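Side-chain contacts in extracellular invertase (Aspergillus kawachii, PDB 5XH8), which probably hydrolyses sucrose and other beta-fructofuranosides and shows high transfructosylation activity, consistent with the building of 1-kestose and other fructooligosaccharides: residues P12-S15 with T16-N19; I91-P94 with V95-D99; S463-A466 with S467-G470; T116-S119 with Y120-I123. All coordinates share one frame; numbering follows the deposited sequence.

Contact 1: P12-S15 with T16-N19; sequences PNLS and TLPN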
loop_
_atom_site.group_PDB
_atom_site.type_symbol
_atom_site.label_atom_id
_atom_site.label_comp_id
_atom_site.label_asym_id
_atom_site.label_seq_id
_atom_site.Cartn_x
_atom_site.Cartn_y
_atom_site.Cartn_z
ATOM N N PRO A 12 -24.597 28.755 -35.115
ATOM C CA PRO A 12 -24.130 29.788 -34.214
ATOM C C PRO A 12 -22.737 29.456 -33.696
ATOM O O PRO A 12 -22.076 28.508 -34.181
ATOM C CB PRO A 12 -25.129 29.715 -33.065
ATOM C CG PRO A 12 -25.445 28.250 -32.969
ATOM C CD PRO A 12 -25.462 27.780 -34.411
ATOM N N ASN A 13 -22.273 30.270 -32.751
ATOM C CA ASN A 13 -21.230 29.842 -31.827
ATOM C C ASN A 13 -21.901 28.734 -31.025
ATOM O O ASN A 13 -22.819 28.999 -30.245
ATOM C CB ASN A 13 -20.788 30.977 -30.910
ATOM C CG ASN A 13 -19.701 30.545 -29.897
ATOM O OD1 ASN A 13 -19.456 29.356 -29.638
ATOM N ND2 ASN A 13 -19.061 31.528 -29.318
ATOM N N LEU A 14 -21.480 27.492 -31.259
ATOM C CA LEU A 14 -22.166 26.339 -30.627
ATOM C C LEU A 14 -22.179 26.366 -29.096
ATOM O O LEU A 14 -23.087 25.828 -28.486
ATOM C CB LEU A 14 -21.606 25.011 -31.132
ATOM C CG LEU A 14 -21.700 24.825 -32.646
ATOM C CD1 LEU A 14 -21.019 23.529 -33.029
ATOM C CD2 LEU A 14 -23.145 24.827 -33.095
ATOM N N SER A 15 -21.197 27.019 -28.480
ATOM C CA SER A 15 -21.195 27.167 -27.025
ATOM C C SER A 15 -22.295 28.042 -26.458
ATOM O O SER A 15 -22.413 28.091 -25.259
ATOM C CB SER A 15 -19.840 27.666 -26.543
ATOM O OG SER A 15 -18.901 26.640 -26.793
ATOM N N THR A 16 -23.092 28.719 -27.297
ATOM C CA THR A 16 -24.243 29.491 -26.813
ATOM C C THR A 16 -25.513 28.682 -26.754
ATOM O O THR A 16 -26.493 29.170 -26.221
ATOM C CB THR A 16 -24.519 30.743 -27.699
ATOM O OG1 THR A 16 -24.872 30.350 -29.043
ATOM C CG2 THR A 16 -23.286 31.633 -27.731
ATOM N N LEU A 17 -25.524 27.466 -27.309
ATOM C CA LEU A 17 -26.760 26.663 -27.347
ATOM C C LEU A 17 -27.042 25.995 -25.990
ATOM O O LEU A 17 -26.148 25.926 -25.153
ATOM C CB LEU A 17 -26.700 25.625 -28.469
ATOM C CG LEU A 17 -26.687 26.191 -29.898
ATOM C CD1 LEU A 17 -26.306 25.120 -30.902
ATOM C CD2 LEU A 17 -28.048 26.773 -30.255
ATOM N N PRO A 18 -28.289 25.534 -25.760
ATOM C CA PRO A 18 -28.595 24.841 -24.518
ATOM C C PRO A 18 -27.854 23.514 -24.360
ATOM O O PRO A 18 -27.394 22.912 -25.344
ATOM C CB PRO A 18 -30.104 24.564 -24.606
ATOM C CG PRO A 18 -30.618 25.513 -25.628
ATOM C CD PRO A 18 -29.495 25.729 -26.589
ATOM N N ASN A 19 -27.763 23.093 -23.107
ATOM C CA ASN A 19 -27.167 21.806 -22.742
ATOM C C ASN A 19 -27.938 20.696 -23.409
ATOM O O ASN A 19 -29.160 20.722 -23.406
ATOM C CB ASN A 19 -27.243 21.590 -21.241
ATOM C CG ASN A 19 -26.326 22.514 -20.481
ATOM O OD1 ASN A 19 -25.421 23.119 -21.042
ATOM N ND2 ASN A 19 -26.561 22.628 -19.191
#
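Asn13 and Thr16 close a short 3-10 turn near the start of the chain, and the threonine grips the asparagine carbonyl with two donors. The hydroxyl Thr16 OG1 gives a hydrogen bond of 2.7 Å to Asn13 O, approaching nearly along the C=O axis (160°). Thr16 N donates to the same Asn13 O at 3.0 Å, but from well above the carbonyl plane, so the two donors reach the oxygen from different directions. Thr16 can do this because OG1 stands between its own backbone N and carbonyl carbon (chi1 63°), which turns the hydroxyl back toward Asn13 and leaves the methyl CG2 at 4.1 Å from Asn13 CB. Asparagine suits the opening of the turn: its OD1 folds over to accept from Ser15 N at 3.1 Å, an Asx turn superimposed on the 3-10 turn. One residue further on, Leu17 N donates to Leu14 O at 3.2 Å, extending the same pattern. An apolar patch forms beside these bonds. Leu17 CD1 lies 3.8 Å from Pro12 CG, the two side chains crossing at about a right angle, and 3.9 Å from Leu14 CD2, where the leucines run side by side in the same direction. Leu14 is the buried member, set against Trp26 and Trp568, while the backbone oxygen of Leu17 accepts a hydrogen bond from Gln363 NE2.

Contact 2: I91-P94 with V95-D99; sequences INDP and VAVFD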
loop_
_atom_site.group_PDB
_atom_site.type_symbol
_atom_site.label_atom_id
_atom_site.label_comp_id
_atom_site.label_asym_id
_atom_site.label_seq_id
_atom_site.Cartn_x
_atom_site.Cartn_y
_atom_site.Cartn_z
ATOM N N ILE A 91 -10.995 1.909 0.049
ATOM C CA ILE A 91 -9.807 2.030 0.858
ATOM C C ILE A 91 -8.536 2.104 -0.029
ATOM O O ILE A 91 -7.601 2.898 0.245
ATOM C CB ILE A 91 -9.708 0.850 1.843
ATOM C CG1 ILE A 91 -10.906 0.844 2.832
ATOM C CG2 ILE A 91 -8.377 0.847 2.573
ATOM C CD1 ILE A 91 -10.875 1.916 3.890
ATOM N N ASN A 92 -8.495 1.278 -1.067
ATOM C CA ASN A 92 -7.292 1.198 -1.930
ATOM C C ASN A 92 -7.291 2.228 -3.032
ATOM O O ASN A 92 -6.213 2.577 -3.546
ATOM C CB ASN A 92 -7.155 -0.166 -2.564
ATOM C CG ASN A 92 -7.106 -1.307 -1.549
ATOM O OD1 ASN A 92 -6.827 -1.120 -0.348
ATOM N ND2 ASN A 92 -7.355 -2.514 -2.053
ATOM N N ASP A 93 -8.484 2.686 -3.421
ATOM C CA ASP A 93 -8.651 3.599 -4.566
ATOM C C ASP A 93 -9.499 4.828 -4.190
ATOM O O ASP A 93 -10.497 5.117 -4.847
ATOM C CB ASP A 93 -9.248 2.855 -5.772
ATOM C CG ASP A 93 -10.521 2.081 -5.448
ATOM O OD1 ASP A 93 -11.073 2.211 -4.337
ATOM O OD2 ASP A 93 -10.966 1.325 -6.338
ATOM N N PRO A 94 -9.111 5.547 -3.119
ATOM C CA PRO A 94 -9.954 6.665 -2.669
ATOM C C PRO A 94 -10.038 7.796 -3.699
ATOM O O PRO A 94 -11.030 8.508 -3.718
ATOM C CB PRO A 94 -9.249 7.137 -1.372
ATOM C CG PRO A 94 -7.792 6.750 -1.590
ATOM C CD PRO A 94 -7.866 5.439 -2.340
ATOM N N VAL A 95 -9.035 7.933 -4.584
ATOM C CA VAL A 95 -8.991 9.056 -5.521
ATOM C C VAL A 95 -9.481 8.652 -6.914
ATOM O O VAL A 95 -10.263 9.380 -7.506
ATOM C CB VAL A 95 -7.577 9.686 -5.542
ATOM C CG1 VAL A 95 -7.419 10.692 -6.670
ATOM C CG2 VAL A 95 -7.307 10.342 -4.194
ATOM N N ALA A 96 -9.036 7.515 -7.449
ATOM C CA ALA A 96 -9.418 7.151 -8.811
ATOM C C ALA A 96 -9.302 5.661 -9.078
ATOM O O ALA A 96 -8.551 4.937 -8.381
ATOM C CB ALA A 96 -8.573 7.938 -9.821
ATOM N N VAL A 97 -10.058 5.228 -10.082
ATOM C CA VAL A 97 -9.950 3.906 -10.651
ATOM C C VAL A 97 -9.334 4.082 -12.028
ATOM O O VAL A 97 -9.923 4.748 -12.899
ATOM C CB VAL A 97 -11.319 3.236 -10.805
ATOM C CG1 VAL A 97 -11.223 1.956 -11.664
ATOM C CG2 VAL A 97 -11.905 2.926 -9.441
ATOM N N PHE A 98 -8.159 3.491 -12.219
ATOM C CA PHE A 98 -7.477 3.486 -13.516
ATOM C C PHE A 98 -7.708 2.128 -14.203
ATOM O O PHE A 98 -8.495 1.295 -13.730
ATOM C CB PHE A 98 -5.989 3.830 -13.321
ATOM C CG PHE A 98 -5.667 5.322 -13.212
ATOM C CD1 PHE A 98 -6.664 6.328 -13.120
ATOM C CD2 PHE A 98 -4.336 5.720 -13.153
ATOM C CE1 PHE A 98 -6.303 7.669 -12.993
ATOM C CE2 PHE A 98 -3.986 7.065 -13.028
ATOM C CZ PHE A 98 -4.961 8.038 -12.964
ATOM N N ASP A 99 -7.058 1.912 -15.340
ATOM C CA ASP A 99 -7.333 0.754 -16.173
ATOM C C ASP A 99 -7.030 -0.561 -15.446
ATOM O O ASP A 99 -6.150 -0.621 -14.600
ATOM C CB ASP A 99 -6.468 0.786 -17.455
ATOM C CG ASP A 99 -6.826 1.924 -18.409
ATOM O OD1 ASP A 99 -7.983 2.403 -18.356
ATOM O OD2 ASP A 99 -5.945 2.321 -19.214
#
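Asp93 turns back over the residues that follow it and touches Ala96 and Val97. Its CB packs at 3.4 Å against Ala96 O. Beyond CB, the carboxylate carbon sits between the backbone N and carbonyl carbon of Asp93; this chi1 of 52° helps to bring the carboxylate alongside the Val97 side chain, the two pointing the same way. At the tip the two oxygens differ in their surroundings. OD2 lies 3.6 Å from the methyl Val97 CG2, a plain van der Waals contact, and is hydrogen-bonded to the hydroxyl of Tyr115. OD1 forms a salt bridge with Lys150, which probably favours the ionised acid in this buried place, and a weak bond with Gly90 N. Aspartate thus suits the site by being short enough to lie beside a valine while both oxygens still find polar partners. Pro94 and Val95 make a looser contact at the turn, with Pro94 CG 4.5 Å from Val95 CG2. The chain then enters strand 96-103, an outermost strand, within this chain, of a four-stranded antiparallel sheet of the GH32 beta-propeller, through a classic beta bulge, in which the backbones of Val95 and Ala96 are both paired with the single residue Val118.

Contact 3: S463-A466 with S467-G470; sequences SFPA and SARG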
loop_
_atom_site.group_PDB
_atom_site.type_symbol
_atom_site.label_atom_id
_atom_site.label_comp_id
_atom_site.label_asym_id
_atom_site.label_seq_id
_atom_site.Cartn_x
_atom_site.Cartn_y
_atom_site.Cartn_z
ATOM N N SER A 463 -4.830 2.440 -58.604
ATOM C CA SER A 463 -3.595 1.948 -59.226
ATOM C C SER A 463 -2.839 3.112 -59.817
ATOM O O SER A 463 -3.436 4.023 -60.397
ATOM C CB SER A 463 -3.920 0.938 -60.303
ATOM O OG SER A 463 -4.743 -0.075 -59.768
ATOM N N PHE A 464 -1.524 3.090 -59.635
ATOM C CA PHE A 464 -0.644 4.195 -59.998
ATOM C C PHE A 464 0.444 3.695 -60.951
ATOM O O PHE A 464 0.922 2.567 -60.786
ATOM C CB PHE A 464 0.017 4.782 -58.745
ATOM C CG PHE A 464 -0.965 5.318 -57.733
ATOM C CD1 PHE A 464 -1.543 6.571 -57.904
ATOM C CD2 PHE A 464 -1.316 4.566 -56.618
ATOM C CE1 PHE A 464 -2.437 7.075 -56.973
ATOM C CE2 PHE A 464 -2.220 5.061 -55.684
ATOM C CZ PHE A 464 -2.778 6.318 -55.863
ATOM N N PRO A 465 0.849 4.527 -61.935
ATOM C CA PRO A 465 1.893 4.112 -62.876
ATOM C C PRO A 465 3.259 4.232 -62.231
ATOM O O PRO A 465 3.395 4.961 -61.241
ATOM C CB PRO A 465 1.751 5.130 -64.002
ATOM C CG PRO A 465 1.326 6.378 -63.303
ATOM C CD PRO A 465 0.419 5.919 -62.191
ATOM N N ALA A 466 4.265 3.564 -62.802
ATOM C CA ALA A 466 5.649 3.608 -62.284
ATOM C C ALA A 466 6.148 5.018 -61.972
ATOM O O ALA A 466 6.863 5.218 -60.992
ATOM C CB ALA A 466 6.606 2.927 -63.256
ATOM N N SER A 467 5.751 5.991 -62.789
ATOM C CA SER A 467 6.178 7.387 -62.609
ATOM C C SER A 467 5.589 8.116 -61.392
ATOM O O SER A 467 6.069 9.189 -61.049
ATOM C CB SER A 467 5.849 8.202 -63.860
ATOM O OG SER A 467 4.482 8.081 -64.192
ATOM N N ALA A 468 4.543 7.571 -60.766
ATOM C CA ALA A 468 3.992 8.165 -59.527
ATOM C C ALA A 468 5.015 8.160 -58.382
ATOM O O ALA A 468 5.074 9.112 -57.599
ATOM C CB ALA A 468 2.705 7.455 -59.110
ATOM N N ARG A 469 5.831 7.105 -58.322
ATOM C CA ARG A 469 6.890 6.957 -57.309
ATOM C C ARG A 469 7.748 8.222 -57.189
ATOM O O ARG A 469 8.142 8.803 -58.193
ATOM C CB ARG A 469 7.766 5.744 -57.655
ATOM C CG ARG A 469 8.834 5.365 -56.633
ATOM C CD ARG A 469 8.260 4.603 -55.455
ATOM N NE ARG A 469 7.656 3.307 -55.785
ATOM C CZ ARG A 469 6.911 2.574 -54.943
ATOM N NH1 ARG A 469 6.678 2.989 -53.691
ATOM N NH2 ARG A 469 6.386 1.411 -55.335
ATOM N N GLY A 470 7.993 8.670 -55.958
ATOM C CA GLY A 470 8.770 9.874 -55.707
ATOM C C GLY A 470 8.228 11.193 -56.250
ATOM O O GLY A 470 8.937 12.196 -56.197
#
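Pro465 and Ala468 face each other across a tight local turn in the C-terminal beta-sandwich domain, in the connection that leaves strand 455-463 and leads to strand 474-481. The turn is closed by its backbone: Ala468 N donates to Pro465 O at 2.9 Å with an N-H...O angle of 160°, as in a type I beta turn with Ala466 and Ser467 at its corners. A second, weak bond follows, from Arg469 N to Ala466 O at 3.4 Å, and carries the winding one residue further. Proline suits the entry, since its ring restricts the backbone before the turn while its carbonyl remains available as acceptor. The methyl Ala468 CB fits into the inside of the bend, 3.8 Å from Phe464 CB and 4.1 Å from Pro465 CD. It comes to the Phe464 ring obliquely, and a small side chain is well suited to a buried position so close to a phenyl group. Ser467 OG, at 3.7 Å from Pro465 CG, is merely in van der Waals contact with the proline ring, on the exposed side of the turn. Arg469 touches the turn through CB, 3.5 Å from Ala466 O; bends at chi2 (79°) and chi3 then carry its guanidinium group away, where NH1 bonds to Leu526 O and NH2 forms a salt bridge with Asp528. The turn thus joins a strand of one sheet to a strand of the other, and its side chains reach both: Phe464 stacks edge-to-face with Phe493, just past strand 487-492, while Arg469 reaches Asp528 at the start of strand 528-531.

Contact 4: T116-S119 with Y120-I123; sequences TSVS and YLPI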
loop_
_atom_site.group_PDB
_atom_site.type_symbol
_atom_site.label_atom_id
_atom_site.label_comp_id
_atom_site.label_asym_id
_atom_site.label_seq_id
_atom_site.Cartn_x
_atom_site.Cartn_y
_atom_site.Cartn_z
ATOM N N THR A 116 -5.574 -0.708 -11.650
ATOM C CA THR A 116 -4.795 0.298 -10.943
ATOM C C THR A 116 -5.706 1.130 -10.046
ATOM O O THR A 116 -6.556 1.891 -10.525
ATOM C CB THR A 116 -3.977 1.201 -11.871
ATOM O OG1 THR A 116 -3.047 0.400 -12.615
ATOM C CG2 THR A 116 -3.182 2.223 -11.042
ATOM N N SER A 117 -5.482 0.973 -8.745
ATOM C CA SER A 117 -6.165 1.695 -7.681
ATOM C C SER A 117 -5.326 2.941 -7.320
ATOM O O SER A 117 -4.151 2.813 -7.000
ATOM C CB SER A 117 -6.367 0.761 -6.487
ATOM O OG SER A 117 -5.237 -0.059 -6.231
ATOM N N VAL A 118 -5.925 4.132 -7.430
ATOM C CA VAL A 118 -5.219 5.403 -7.288
ATOM C C VAL A 118 -5.555 6.110 -5.949
ATOM O O VAL A 118 -6.733 6.311 -5.587
ATOM C CB VAL A 118 -5.498 6.321 -8.477
ATOM C CG1 VAL A 118 -4.850 7.699 -8.312
ATOM C CG2 VAL A 118 -5.034 5.669 -9.778
ATOM N N SER A 119 -4.499 6.457 -5.212
ATOM C CA SER A 119 -4.602 7.116 -3.904
ATOM C C SER A 119 -4.070 8.558 -3.837
ATOM O O SER A 119 -4.337 9.261 -2.850
ATOM C CB SER A 119 -3.884 6.279 -2.865
ATOM O OG SER A 119 -4.447 4.991 -2.774
ATOM N N TYR A 120 -3.327 8.994 -4.855
ATOM C CA TYR A 120 -2.707 10.336 -4.888
ATOM C C TYR A 120 -2.635 10.840 -6.317
ATOM O O TYR A 120 -2.285 10.080 -7.225
ATOM C CB TYR A 120 -1.273 10.338 -4.316
ATOM C CG TYR A 120 -1.248 9.971 -2.867
ATOM C CD1 TYR A 120 -1.505 10.926 -1.873
ATOM C CD2 TYR A 120 -1.021 8.656 -2.475
ATOM C CE1 TYR A 120 -1.547 10.563 -0.535
ATOM C CE2 TYR A 120 -1.084 8.280 -1.134
ATOM C CZ TYR A 120 -1.342 9.227 -0.172
ATOM O OH TYR A 120 -1.379 8.851 1.147
ATOM N N LEU A 121 -2.954 12.118 -6.483
ATOM C CA LEU A 121 -2.845 12.836 -7.750
ATOM C C LEU A 121 -2.113 14.173 -7.447
ATOM O O LEU A 121 -2.138 14.628 -6.317
ATOM C CB LEU A 121 -4.239 13.110 -8.316
ATOM C CG LEU A 121 -5.004 11.945 -8.940
ATOM C CD1 LEU A 121 -6.407 12.398 -9.346
ATOM C CD2 LEU A 121 -4.275 11.400 -10.165
ATOM N N PRO A 122 -1.433 14.787 -8.417
ATOM C CA PRO A 122 -1.372 14.348 -9.832
ATOM C C PRO A 122 -0.349 13.252 -10.088
ATOM O O PRO A 122 0.536 13.032 -9.286
ATOM C CB PRO A 122 -0.939 15.628 -10.563
ATOM C CG PRO A 122 -0.107 16.349 -9.567
ATOM C CD PRO A 122 -0.755 16.084 -8.212
ATOM N N ILE A 123 -0.466 12.596 -11.236
ATOM C CA ILE A 123 0.480 11.589 -11.662
ATOM C C ILE A 123 0.830 11.936 -13.104
ATOM O O ILE A 123 -0.067 12.030 -13.961
ATOM C CB ILE A 123 -0.155 10.167 -11.623
ATOM C CG1 ILE A 123 -0.667 9.807 -10.209
ATOM C CG2 ILE A 123 0.817 9.122 -12.151
ATOM C CD1 ILE A 123 -1.677 8.681 -10.238
#
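Val118 and Ile123 meet tip to tip at the tight, buried heart of this contact, Val118 CG1 lying 3.8 Å from Ile123 CD1. The same methyl also rests 3.7 Å from Tyr120 O, so a single branch of the valine fills the inside of the bend. It is placed there because CG1 is anti to the backbone N (chi1 176°) and swings toward the returning chain. Branched aliphatic residues suit this spot, where Phe98 of the neighbouring strand packs against both Val118 and Ile123. The carbonyl oxygen of Ser119 lies over one face of the Tyr120 ring, a proximity set mostly by the peptide link between the two residues and by Tyr120 chi1 of -64°. Here strand 112-118, an inner strand of a four-stranded antiparallel sheet of the beta-propeller, ends and its loop toward strand 134-140 begins. Tyrosine serves this position with both halves of its side chain, since the ring is buried while its hydroxyl hydrogen-bonds to Asn92 of the second subunit and so takes part in the dimer interface. The looser, solvent side is at the exposed Leu121, whose CD2 comes no nearer than 4.2 Å to Val118 CG1, although its other methyl, CD1, packs closely on Val95. A cis peptide bond precedes the exposed Pro122, and Ile123 then directs its side chain toward Val118.

Along the chain the order is contact 1, contact 2, contact 4, contact 3. Contacts 2 and 4 form a single neighbourhood, their centres about 7 Å apart, on adjacent strands 96-103 and 112-118 of one sheet of the beta-propeller; Phe98 N and Thr116 O, 2.8 Å apart, probably share one of the hydrogen bonds between them. Both touch the second subunit, so this end of the sheet contributes to the dimer interface. Contact 1 stands apart in the N-terminal loop, its centre about 35 Å from each of theirs. Contact 3 belongs to the C-terminal domain, with its centre about 54 Å from that of contact 2, across the centre of the chain.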